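Local coordinates for CghA (Chaetomium globosum, PDB 6KBC), which belongs to the Diels-Alderase family of calycin-like beta proteins and holds the ligand WK1 in a pocket of this model, at residues 47-52 with 133-138; 66-71 with 116-121; 146-149 with 153-156. One frame throughout, in Å; residues are numbered along the deposited sequence.

All three contacts fall within the Diels-Alderase N-terminal domain, a family of the calycin clan, and lie on the same side of the chain's centre. Contact 2 (66-71 with 116-121) is nested in the loop that contact 1 (47-52 with 133-138) closes. Contact 1 and contact 2 pack strands 46-54 and 60-69 across strands 132-137 and 113-119, their centres about 11 Å apart. Contact 3 (146-149 with 153-156) joins strands 143-150 and 154-162, the hairpin that follows strand 132-137. The three touch one another, contact 3 reaching from this core to the surface; the strands of the first two also carry T48, L50 and F67 of the WK1 pocket.

Contact 1 of 3, residues 47-52 with 133-138; sequences ETWLFD and ASFDVA. With WK1 ((2S)-3-[(2S,4E)-4-[[(1R,2S,4aR,6S,8R,8aS)-2-[(E)-but-2-en-2-yl]-6,8-dimethyl-1,2,4a,5,6,7,8,8a-octahydronaphthalen-1-yl]-oxidanyl-methylidene]-3,5-bis(oxidanylidene)pyrrolidin-2-yl]-2-methyl-2-oxidanyl-propanoic acid), chain B.
F135 reaches across from strand 133-137 and meets both W49 and F51, making an aromatic cluster with them. Its CZ sits over one face of the W49 indole, displaced toward the rim, and comes within 3.6 Å of W49 CG. The phenyl and the five-membered ring form an offset stack, with centroids 4.8 Å apart and planes inclined by 27°. F51 CZ and CE1 meet CB and the inner carbons of the F135 ring: F51 CZ lies 3.4 Å from F135 CB, and the two side chains cross at about a right angle, their rings oblique to each other. V137 adds a methyl to the cluster, CG2 lying in the plane of the F51 ring at its edge, 4.0 Å from F51 CE2.

One torsion sets the direction of the F135 ring. With CG between the backbone N and the carbonyl carbon (chi1 59°), the ring points at W49 while CB and CG stay against the end of F51.

Further out, W49 NE1 is hydrogen-bonded to the carbonyl O of L33, which ties down the polar edge of the indole, and the ring of F66 meets that of F135 edge-to-face. Strands 47-52 and 133-137 cross at 84°, joined by side chains and without backbone pairing, as in orthogonal packing of sheet layers. Strand 47-52 alternates: T48 and L50 belong to the WK1 pocket, and L50 CD1 lies 3.9 Å from WK1 C13. Across the segments the contact is wholly apolar and buried, so its cohesion probably comes from dispersion and the hydrophobic effect, with one offset stack, and this core backs the strand that lines the pocket.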
loop_
_atom_site.group_PDB
_atom_site.type_symbol
_atom_site.label_atom_id
_atom_site.label_comp_id
_atom_site.label_asym_id
_atom_site.label_seq_id
_atom_site.Cartn_x
_atom_site.Cartn_y
_atom_site.Cartn_z
ATOM N N GLU A 47 -2.569 2.741 -12.321
ATOM C CA GLU A 47 -1.304 2.139 -11.953
ATOM C C GLU A 47 -0.782 2.865 -10.725
ATOM O O GLU A 47 -0.914 4.090 -10.615
ATOM C CB GLU A 47 -0.295 2.218 -13.103
ATOM C CG GLU A 47 -0.797 1.519 -14.352
ATOM C CD GLU A 47 0.313 0.916 -15.181
ATOM O OE1 GLU A 47 0.504 1.365 -16.326
ATOM O OE2 GLU A 47 0.965 -0.027 -14.704
ATOM N N THR A 48 -0.221 2.100 -9.795
ATOM C CA THR A 48 0.223 2.625 -8.514
ATOM C C THR A 48 1.594 2.061 -8.184
ATOM O O THR A 48 1.818 0.852 -8.290
ATOM C CB THR A 48 -0.772 2.281 -7.393
ATOM O OG1 THR A 48 -2.093 2.651 -7.802
ATOM C CG2 THR A 48 -0.413 3.026 -6.113
ATOM N N TRP A 49 2.509 2.950 -7.809
ATOM C CA TRP A 49 3.781 2.593 -7.199
ATOM C C TRP A 49 3.788 3.213 -5.812
ATOM O O TRP A 49 3.744 4.441 -5.685
ATOM C CB TRP A 49 4.968 3.114 -8.021
ATOM C CG TRP A 49 5.073 2.526 -9.404
ATOM C CD1 TRP A 49 5.924 1.535 -9.814
ATOM C CD2 TRP A 49 4.301 2.891 -10.548
ATOM N NE1 TRP A 49 5.733 1.274 -11.147
ATOM C CE2 TRP A 49 4.740 2.089 -11.620
ATOM C CE3 TRP A 49 3.280 3.818 -10.773
ATOM C CZ2 TRP A 49 4.190 2.185 -12.896
ATOM C CZ3 TRP A 49 2.737 3.913 -12.042
ATOM C CH2 TRP A 49 3.190 3.099 -13.083
ATOM N N LEU A 50 3.821 2.377 -4.781
ATOM C CA LEU A 50 3.724 2.850 -3.405
ATOM C C LEU A 50 5.047 2.648 -2.684
ATOM O O LEU A 50 5.653 1.576 -2.772
ATOM C CB LEU A 50 2.610 2.115 -2.639
ATOM C CG LEU A 50 2.405 2.417 -1.142
ATOM C CD1 LEU A 50 0.921 2.231 -0.781
ATOM C CD2 LEU A 50 3.292 1.538 -0.232
ATOM N N PHE A 51 5.466 3.662 -1.929
ATOM C CA PHE A 51 6.678 3.596 -1.118
ATOM C C PHE A 51 6.343 4.158 0.251
ATOM O O PHE A 51 5.735 5.222 0.347
ATOM C CB PHE A 51 7.842 4.409 -1.719
ATOM C CG PHE A 51 8.207 4.023 -3.131
ATOM C CD1 PHE A 51 7.484 4.514 -4.205
ATOM C CD2 PHE A 51 9.296 3.199 -3.376
ATOM C CE1 PHE A 51 7.834 4.162 -5.514
ATOM C CE2 PHE A 51 9.654 2.847 -4.675
ATOM C CZ PHE A 51 8.918 3.331 -5.742
ATOM N N ASP A 52 6.757 3.477 1.313
ATOM C CA ASP A 52 6.436 4.016 2.624
ATOM C C ASP A 52 7.572 3.765 3.599
ATOM O O ASP A 52 8.550 3.071 3.303
ATOM C CB ASP A 52 5.116 3.450 3.184
ATOM C CG ASP A 52 5.115 1.939 3.284
ATOM O OD1 ASP A 52 6.215 1.343 3.404
ATOM O OD2 ASP A 52 4.008 1.340 3.260
ATOM N N ALA A 133 8.731 14.781 -8.389
ATOM C CA ALA A 133 8.679 13.662 -7.461
ATOM C C ALA A 133 9.129 12.439 -8.234
ATOM O O ALA A 133 8.613 12.165 -9.319
ATOM C CB ALA A 133 7.273 13.460 -6.881
ATOM N N SER A 134 10.106 11.722 -7.705
ATOM C CA SER A 134 10.719 10.677 -8.498
ATOM C C SER A 134 11.009 9.474 -7.622
ATOM O O SER A 134 11.254 9.605 -6.421
ATOM C CB SER A 134 12.016 11.176 -9.161
ATOM O OG SER A 134 13.057 11.253 -8.205
ATOM N N PHE A 135 10.981 8.297 -8.234
ATOM C CA PHE A 135 11.431 7.094 -7.561
ATOM C C PHE A 135 12.423 6.354 -8.438
ATOM O O PHE A 135 12.428 6.480 -9.662
ATOM C CB PHE A 135 10.259 6.175 -7.153
ATOM C CG PHE A 135 9.398 5.696 -8.299
ATOM C CD1 PHE A 135 9.749 4.580 -9.042
ATOM C CD2 PHE A 135 8.196 6.325 -8.581
ATOM C CE1 PHE A 135 8.934 4.129 -10.080
ATOM C CE2 PHE A 135 7.375 5.872 -9.607
ATOM C CZ PHE A 135 7.754 4.774 -10.361
ATOM N N ASP A 136 13.268 5.571 -7.778
ATOM C CA ASP A 136 14.312 4.813 -8.434
ATOM C C ASP A 136 14.414 3.470 -7.734
ATOM O O ASP A 136 14.525 3.419 -6.506
ATOM C CB ASP A 136 15.644 5.575 -8.353
ATOM C CG ASP A 136 16.604 5.192 -9.445
ATOM O OD1 ASP A 136 16.414 5.660 -10.595
ATOM O OD2 ASP A 136 17.569 4.455 -9.138
ATOM N N VAL A 137 14.369 2.383 -8.492
ATOM C CA VAL A 137 14.447 1.049 -7.915
ATOM C C VAL A 137 15.537 0.265 -8.625
ATOM O O VAL A 137 15.553 0.204 -9.859
ATOM C CB VAL A 137 13.108 0.300 -8.009
ATOM C CG1 VAL A 137 13.232 -1.027 -7.328
ATOM C CG2 VAL A 137 11.984 1.129 -7.378
ATOM N N ALA A 138 16.426 -0.348 -7.843
ATOM C CA ALA A 138 17.478 -1.190 -8.394
ATOM C C ALA A 138 16.881 -2.331 -9.208
ATOM O O ALA A 138 15.763 -2.791 -8.950
ATOM C CB ALA A 138 18.350 -1.751 -7.274
HETATM O O WK1 B . -5.349 11.150 -1.025
HETATM C C17 WK1 B . -4.606 10.442 -0.396
HETATM O O1 WK1 B . -3.603 10.856 0.113
HETATM C C19 WK1 B . -4.918 9.013 -0.216
HETATM O O2 WK1 B . -6.163 8.670 -0.723
HETATM C C18 WK1 B . -4.981 8.711 1.249
HETATM C C20 WK1 B . -3.832 8.315 -0.986
HETATM C C22 WK1 B . -3.746 6.891 -0.615
HETATM N N WK1 B . -2.635 6.115 -1.133
HETATM C C21 WK1 B . -3.081 4.951 -1.592
HETATM O O5 WK1 B . -2.281 4.041 -2.096
HETATM C C23 WK1 B . -4.879 6.046 -0.917
HETATM O O4 WK1 B . -6.139 6.327 -0.652
HETATM C C24 WK1 B . -4.542 4.798 -1.508
HETATM C C16 WK1 B . -5.451 3.723 -1.891
HETATM O O3 WK1 B . -6.696 3.894 -1.668
HETATM C C9 WK1 B . -4.927 2.440 -2.383
HETATM C C8 WK1 B . -4.636 1.723 -1.034
HETATM C C12 WK1 B . -4.053 2.521 0.114
HETATM C C13 WK1 B . -2.764 2.563 0.368
HETATM C C90 WK1 B . -2.221 3.364 1.502
HETATM C C14 WK1 B . -4.952 3.299 1.006
HETATM C C7 WK1 B . -5.862 1.068 -0.475
HETATM C C6 WK1 B . -6.543 0.252 -1.234
HETATM C C3 WK1 B . -6.217 0.254 -2.694
HETATM C C4 WK1 B . -5.895 1.631 -3.235
HETATM C C5 WK1 B . -5.305 1.434 -4.618
HETATM C C11 WK1 B . -5.136 2.756 -5.298
HETATM C C2 WK1 B . -7.161 -0.503 -3.592
HETATM C C1 WK1 B . -6.365 -0.817 -4.819
HETATM C C10 WK1 B . -7.020 -1.755 -5.777
HETATM C C WK1 B . -6.080 0.482 -5.509
#

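Contact 2 of 3, residues 66-71 with 116-121. With WK1 ((2S)-3-[(2S,4E)-4-[[(1R,2S,4aR,6S,8R,8aS)-2-[(E)-but-2-en-2-yl]-6,8-dimethyl-1,2,4a,5,6,7,8,8a-octahydronaphthalen-1-yl]-oxidanyl-methylidene]-3,5-bis(oxidanylidene)pyrrolidin-2-yl]-2-methyl-2-oxidanyl-propanoic acid), chain B.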
loop_
_atom_site.group_PDB
_atom_site.type_symbol
_atom_site.label_atom_id
_atom_site.label_comp_id
_atom_site.label_asym_id
_atom_site.label_seq_id
_atom_site.Cartn_x
_atom_site.Cartn_y
_atom_site.Cartn_z
ATOM N N PHE A 66 2.569 6.915 -6.109
ATOM C CA PHE A 66 2.666 7.507 -7.432
ATOM C C PHE A 66 1.568 6.902 -8.298
ATOM O O PHE A 66 1.554 5.687 -8.529
ATOM C CB PHE A 66 4.038 7.256 -8.045
ATOM C CG PHE A 66 5.169 7.930 -7.309
ATOM C CD1 PHE A 66 5.744 7.331 -6.199
ATOM C CD2 PHE A 66 5.663 9.160 -7.735
ATOM C CE1 PHE A 66 6.806 7.945 -5.520
ATOM C CE2 PHE A 66 6.721 9.776 -7.062
ATOM C CZ PHE A 66 7.286 9.168 -5.954
ATOM N N PHE A 67 0.660 7.749 -8.773
ATOM C CA PHE A 67 -0.530 7.320 -9.490
ATOM C C PHE A 67 -0.465 7.711 -10.961
ATOM O O PHE A 67 -0.067 8.830 -11.300
ATOM C CB PHE A 67 -1.794 7.949 -8.894
ATOM C CG PHE A 67 -2.233 7.357 -7.587
ATOM C CD1 PHE A 67 -2.457 5.995 -7.462
ATOM C CD2 PHE A 67 -2.480 8.177 -6.495
ATOM C CE1 PHE A 67 -2.900 5.454 -6.253
ATOM C CE2 PHE A 67 -2.923 7.645 -5.290
ATOM C CZ PHE A 67 -3.134 6.283 -5.171
ATOM N N ARG A 68 -0.869 6.780 -11.820
ATOM C CA ARG A 68 -1.415 7.080 -13.140
ATOM C C ARG A 68 -2.850 6.567 -13.126
ATOM O O ARG A 68 -3.074 5.352 -13.148
ATOM C CB ARG A 68 -0.602 6.415 -14.249
ATOM C CG ARG A 68 0.797 6.975 -14.459
ATOM C CD ARG A 68 1.528 6.068 -15.410
ATOM N NE ARG A 68 2.781 6.631 -15.897
ATOM C CZ ARG A 68 3.463 6.119 -16.914
ATOM N NH1 ARG A 68 2.997 5.044 -17.538
ATOM N NH2 ARG A 68 4.605 6.671 -17.311
ATOM N N ASP A 69 -3.814 7.479 -13.063
ATOM C CA ASP A 69 -5.232 7.130 -12.947
ATOM C C ASP A 69 -5.966 7.663 -14.177
ATOM O O ASP A 69 -6.230 8.868 -14.280
ATOM C CB ASP A 69 -5.822 7.684 -11.651
ATOM C CG ASP A 69 -7.228 7.152 -11.358
ATOM O OD1 ASP A 69 -7.871 6.593 -12.270
ATOM O OD2 ASP A 69 -7.695 7.299 -10.207
ATOM N N GLY A 70 -6.303 6.758 -15.098
ATOM C CA GLY A 70 -6.976 7.173 -16.318
ATOM C C GLY A 70 -8.318 7.820 -16.045
ATOM O O GLY A 70 -8.679 8.815 -16.677
ATOM N N SER A 71 -9.054 7.297 -15.067
ATOM C CA SER A 71 -10.398 7.803 -14.801
ATOM C C SER A 71 -10.427 9.221 -14.256
ATOM O O SER A 71 -11.490 9.847 -14.280
ATOM C CB SER A 71 -11.132 6.894 -13.822
ATOM O OG SER A 71 -10.469 6.847 -12.569
ATOM N N GLY A 116 11.120 6.481 -12.113
ATOM C CA GLY A 116 9.854 7.132 -12.396
ATOM C C GLY A 116 9.957 8.596 -12.030
ATOM O O GLY A 116 10.582 8.945 -11.027
ATOM N N VAL A 117 9.372 9.450 -12.867
ATOM C CA VAL A 117 9.385 10.885 -12.613
ATOM C C VAL A 117 8.017 11.474 -12.923
ATOM O O VAL A 117 7.578 11.508 -14.077
ATOM C CB VAL A 117 10.489 11.607 -13.414
ATOM C CG1 VAL A 117 10.618 13.042 -12.932
ATOM C CG2 VAL A 117 11.832 10.889 -13.290
ATOM N N TRP A 118 7.319 11.849 -11.861
ATOM C CA TRP A 118 6.188 12.770 -11.823
ATOM C C TRP A 118 6.715 14.192 -11.699
ATOM O O TRP A 118 7.270 14.569 -10.660
ATOM C CB TRP A 118 5.307 12.351 -10.647
ATOM C CG TRP A 118 4.359 11.165 -10.850
ATOM C CD1 TRP A 118 3.016 11.249 -11.049
ATOM C CD2 TRP A 118 4.713 9.840 -11.296
ATOM N NE1 TRP A 118 2.483 10.016 -11.310
ATOM C CE2 TRP A 118 3.508 9.136 -11.513
ATOM C CE3 TRP A 118 5.922 9.157 -11.446
ATOM C CZ2 TRP A 118 3.478 7.791 -11.867
ATOM C CZ3 TRP A 118 5.891 7.819 -11.803
ATOM C CH2 TRP A 118 4.673 7.149 -12.006
ATOM N N ARG A 119 6.570 14.978 -12.765
ATOM C CA ARG A 119 7.223 16.279 -12.815
ATOM C C ARG A 119 6.453 17.253 -13.687
ATOM O O ARG A 119 5.671 16.868 -14.558
ATOM C CB ARG A 119 8.658 16.193 -13.344
ATOM C CG ARG A 119 8.715 15.673 -14.769
ATOM C CD ARG A 119 10.120 15.627 -15.332
ATOM N NE ARG A 119 10.111 15.066 -16.681
ATOM C CZ ARG A 119 9.865 15.757 -17.790
ATOM N NH1 ARG A 119 9.495 17.029 -17.723
ATOM N NH2 ARG A 119 9.900 15.144 -18.964
ATOM N N THR A 120 6.703 18.535 -13.430
ATOM C CA THR A 120 6.332 19.601 -14.345
ATOM C C THR A 120 7.240 19.576 -15.581
ATOM O O THR A 120 8.220 18.825 -15.655
ATOM C CB THR A 120 6.418 20.952 -13.642
ATOM O OG1 THR A 120 7.690 21.061 -12.994
ATOM C CG2 THR A 120 5.318 21.086 -12.608
ATOM N N GLU A 121 6.904 20.419 -16.557
ATOM C CA GLU A 121 7.532 20.368 -17.881
ATOM C C GLU A 121 8.977 20.875 -17.888
ATOM O O GLU A 121 9.319 21.821 -17.181
ATOM C CB GLU A 121 6.701 21.170 -18.888
ATOM C CG GLU A 121 5.242 20.733 -18.980
ATOM C CD GLU A 121 5.013 19.672 -20.043
ATOM O OE1 GLU A 121 6.009 19.051 -20.484
ATOM O OE2 GLU A 121 3.841 19.440 -20.420
HETATM O O WK1 B . -5.349 11.150 -1.025
HETATM C C17 WK1 B . -4.606 10.442 -0.396
HETATM O O1 WK1 B . -3.603 10.856 0.113
HETATM C C19 WK1 B . -4.918 9.013 -0.216
HETATM O O2 WK1 B . -6.163 8.670 -0.723
HETATM C C18 WK1 B . -4.981 8.711 1.249
HETATM C C20 WK1 B . -3.832 8.315 -0.986
HETATM C C22 WK1 B . -3.746 6.891 -0.615
HETATM N N WK1 B . -2.635 6.115 -1.133
HETATM C C21 WK1 B . -3.081 4.951 -1.592
HETATM O O5 WK1 B . -2.281 4.041 -2.096
HETATM C C23 WK1 B . -4.879 6.046 -0.917
HETATM O O4 WK1 B . -6.139 6.327 -0.652
HETATM C C24 WK1 B . -4.542 4.798 -1.508
HETATM C C16 WK1 B . -5.451 3.723 -1.891
HETATM O O3 WK1 B . -6.696 3.894 -1.668
HETATM C C9 WK1 B . -4.927 2.440 -2.383
HETATM C C8 WK1 B . -4.636 1.723 -1.034
HETATM C C12 WK1 B . -4.053 2.521 0.114
HETATM C C13 WK1 B . -2.764 2.563 0.368
HETATM C C90 WK1 B . -2.221 3.364 1.502
HETATM C C14 WK1 B . -4.952 3.299 1.006
HETATM C C7 WK1 B . -5.862 1.068 -0.475
HETATM C C6 WK1 B . -6.543 0.252 -1.234
HETATM C C3 WK1 B . -6.217 0.254 -2.694
HETATM C C4 WK1 B . -5.895 1.631 -3.235
HETATM C C5 WK1 B . -5.305 1.434 -4.618
HETATM C C11 WK1 B . -5.136 2.756 -5.298
HETATM C C2 WK1 B . -7.161 -0.503 -3.592
HETATM C C1 WK1 B . -6.365 -0.817 -4.819
HETATM C C10 WK1 B . -7.020 -1.755 -5.777
HETATM C C WK1 B . -6.080 0.482 -5.509
#
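F66 drops its side chain onto the W118 indole. The backbone puts CB almost directly over the six-membered ring, 3.9 Å from that ring's centroid and 9° off the normal, a CH-pi contact. The phenyl then presents its edge to the same indole in an edge-to-face pair, planes at 62°, with F66 CD2 3.7 Å from W118 CE3. Its CG is anti to the carbonyl carbon, and this turn brings the ring edge down on the same side of the tryptophan as CB.

F67 contributes through its backbone. W118 NE1 donates to F67 O over 2.8 Å with an N-H...O angle of 161°; the acceptor lies close to the indole plane, while the nitrogen stands above the carbonyl plane. This bond gives the buried indole N-H a partner and fixes the rotation of the ring. The F67 phenyl starts off the other way, into the pocket, where CE1 comes within 3.6 Å of WK1 C11. Strand 60-69 lies in the antiparallel beta structure of the calycin-clan N-terminal domain, with successive residues on its two faces: F66 turned to strand 116-119, F67 to WK1.

R68 lays its aliphatic root beside W118, CG 3.8 Å from W118 CZ2, and its extended chain crosses the indole at about a right angle. The guanidinium finds hydrogen-bond partners elsewhere, in the hydroxyls of S8 and S100. Where the strand gives way to a 3-10 segment, the D69 carboxylate takes a bond from its own neighbourhood: S71 OG donates to D69 OD1 at 2.6 Å.

Contact 3 of 3, residues 146-149 with 153-156; sequences VVFD and RITG
F148 and G156 exchange two backbone hydrogen bonds that close the tight part of this hairpin. F148 N donates to G156 O over 2.8 Å, nearly straight at 174°, and G156 N returns a bond to F148 O at 3.0 Å. Two CH...O contacts flank them, V147 CA lying 3.4 Å from G156 O and T155 CA 3.3 Å from F148 O. The F148 side chain shares this packed face with I154, whose CD1 sits over the phenyl, 4.1 Å from the centroid of the F148 ring and 20° off the normal, in a CH-pi contact. I154 gets there with CG1 anti to its backbone N and the chain extended onward to CD1. L196, from strand 181-200, packs against both side chains.

The other face is looser. D149 and T155 form a non-hydrogen-bonded pair, partly exposed, and their side chains barely meet, T155 CG2 lying 4.5 Å from D149 CA. The D149 carboxylate turns to a salt bridge with R130 instead. The V147 side chain is exposed.

At the turn end, R153 and I154 both sit opposite A150, a classic beta bulge. A tight, bulged turn thus joins antiparallel strands 143-150 and 154-162, the next-neighbour connection common in calycin-type beta folds.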
loop_
_atom_site.group_PDB
_atom_site.type_symbol
_atom_site.label_atom_id
_atom_site.label_comp_id
_atom_site.label_asym_id
_atom_site.label_seq_id
_atom_site.Cartn_x
_atom_site.Cartn_y
_atom_site.Cartn_z
ATOM N N VAL A 146 13.431 7.568 -3.289
ATOM C CA VAL A 146 12.335 8.455 -3.638
ATOM C C VAL A 146 12.775 9.860 -3.281
ATOM O O VAL A 146 13.256 10.093 -2.171
ATOM C CB VAL A 146 11.046 8.074 -2.893
ATOM C CG1 VAL A 146 9.923 8.993 -3.290
ATOM C CG2 VAL A 146 10.718 6.617 -3.170
ATOM N N VAL A 147 12.636 10.788 -4.222
ATOM C CA VAL A 147 13.136 12.139 -4.031
ATOM C C VAL A 147 12.038 13.125 -4.374
ATOM O O VAL A 147 11.426 13.040 -5.444
ATOM C CB VAL A 147 14.390 12.414 -4.881
ATOM C CG1 VAL A 147 14.865 13.838 -4.649
ATOM C CG2 VAL A 147 15.481 11.415 -4.541
ATOM N N PHE A 148 11.791 14.052 -3.465
ATOM C CA PHE A 148 10.826 15.117 -3.664
ATOM C C PHE A 148 11.571 16.429 -3.834
ATOM O O PHE A 148 12.469 16.745 -3.044
ATOM C CB PHE A 148 9.855 15.201 -2.488
ATOM C CG PHE A 148 9.089 13.923 -2.254
ATOM C CD1 PHE A 148 7.970 13.627 -3.019
ATOM C CD2 PHE A 148 9.510 13.009 -1.307
ATOM C CE1 PHE A 148 7.269 12.448 -2.821
ATOM C CE2 PHE A 148 8.810 11.824 -1.101
ATOM C CZ PHE A 148 7.696 11.546 -1.862
ATOM N N ASP A 149 11.205 17.175 -4.868
ATOM C CA ASP A 149 11.697 18.534 -5.092
ATOM C C ASP A 149 10.466 19.369 -5.423
ATOM O O ASP A 149 10.179 19.658 -6.583
ATOM C CB ASP A 149 12.765 18.573 -6.201
ATOM C CG ASP A 149 13.343 19.968 -6.413
ATOM O OD1 ASP A 149 13.124 20.854 -5.555
ATOM O OD2 ASP A 149 14.004 20.176 -7.453
ATOM N N ARG A 153 6.475 22.987 -0.401
ATOM C CA ARG A 153 5.605 21.888 0.013
ATOM C C ARG A 153 6.416 20.768 0.658
ATOM O O ARG A 153 6.312 20.546 1.869
ATOM C CB ARG A 153 4.813 21.360 -1.183
ATOM C CG ARG A 153 3.741 22.323 -1.683
ATOM C CD ARG A 153 3.575 22.218 -3.189
ATOM N NE ARG A 153 4.726 22.786 -3.888
ATOM C CZ ARG A 153 4.990 22.592 -5.175
ATOM N NH1 ARG A 153 4.189 21.834 -5.912
ATOM N NH2 ARG A 153 6.063 23.145 -5.721
ATOM N N ILE A 154 7.235 20.067 -0.125
ATOM C CA ILE A 154 8.007 18.940 0.396
ATOM C C ILE A 154 9.305 18.805 -0.389
ATOM O O ILE A 154 9.311 18.864 -1.624
ATOM C CB ILE A 154 7.200 17.621 0.356
ATOM C CG1 ILE A 154 8.032 16.465 0.925
ATOM C CG2 ILE A 154 6.735 17.304 -1.055
ATOM C CD1 ILE A 154 7.276 15.147 1.019
ATOM N N THR A 155 10.408 18.607 0.331
ATOM C CA THR A 155 11.694 18.302 -0.278
ATOM C C THR A 155 12.408 17.251 0.551
ATOM O O THR A 155 12.307 17.229 1.782
ATOM C CB THR A 155 12.604 19.540 -0.387
ATOM O OG1 THR A 155 12.920 20.009 0.929
ATOM C CG2 THR A 155 11.931 20.648 -1.173
ATOM N N GLY A 156 13.156 16.400 -0.123
ATOM C CA GLY A 156 13.961 15.445 0.589
ATOM C C GLY A 156 13.830 14.087 -0.027
ATOM O O GLY A 156 13.353 13.929 -1.153
#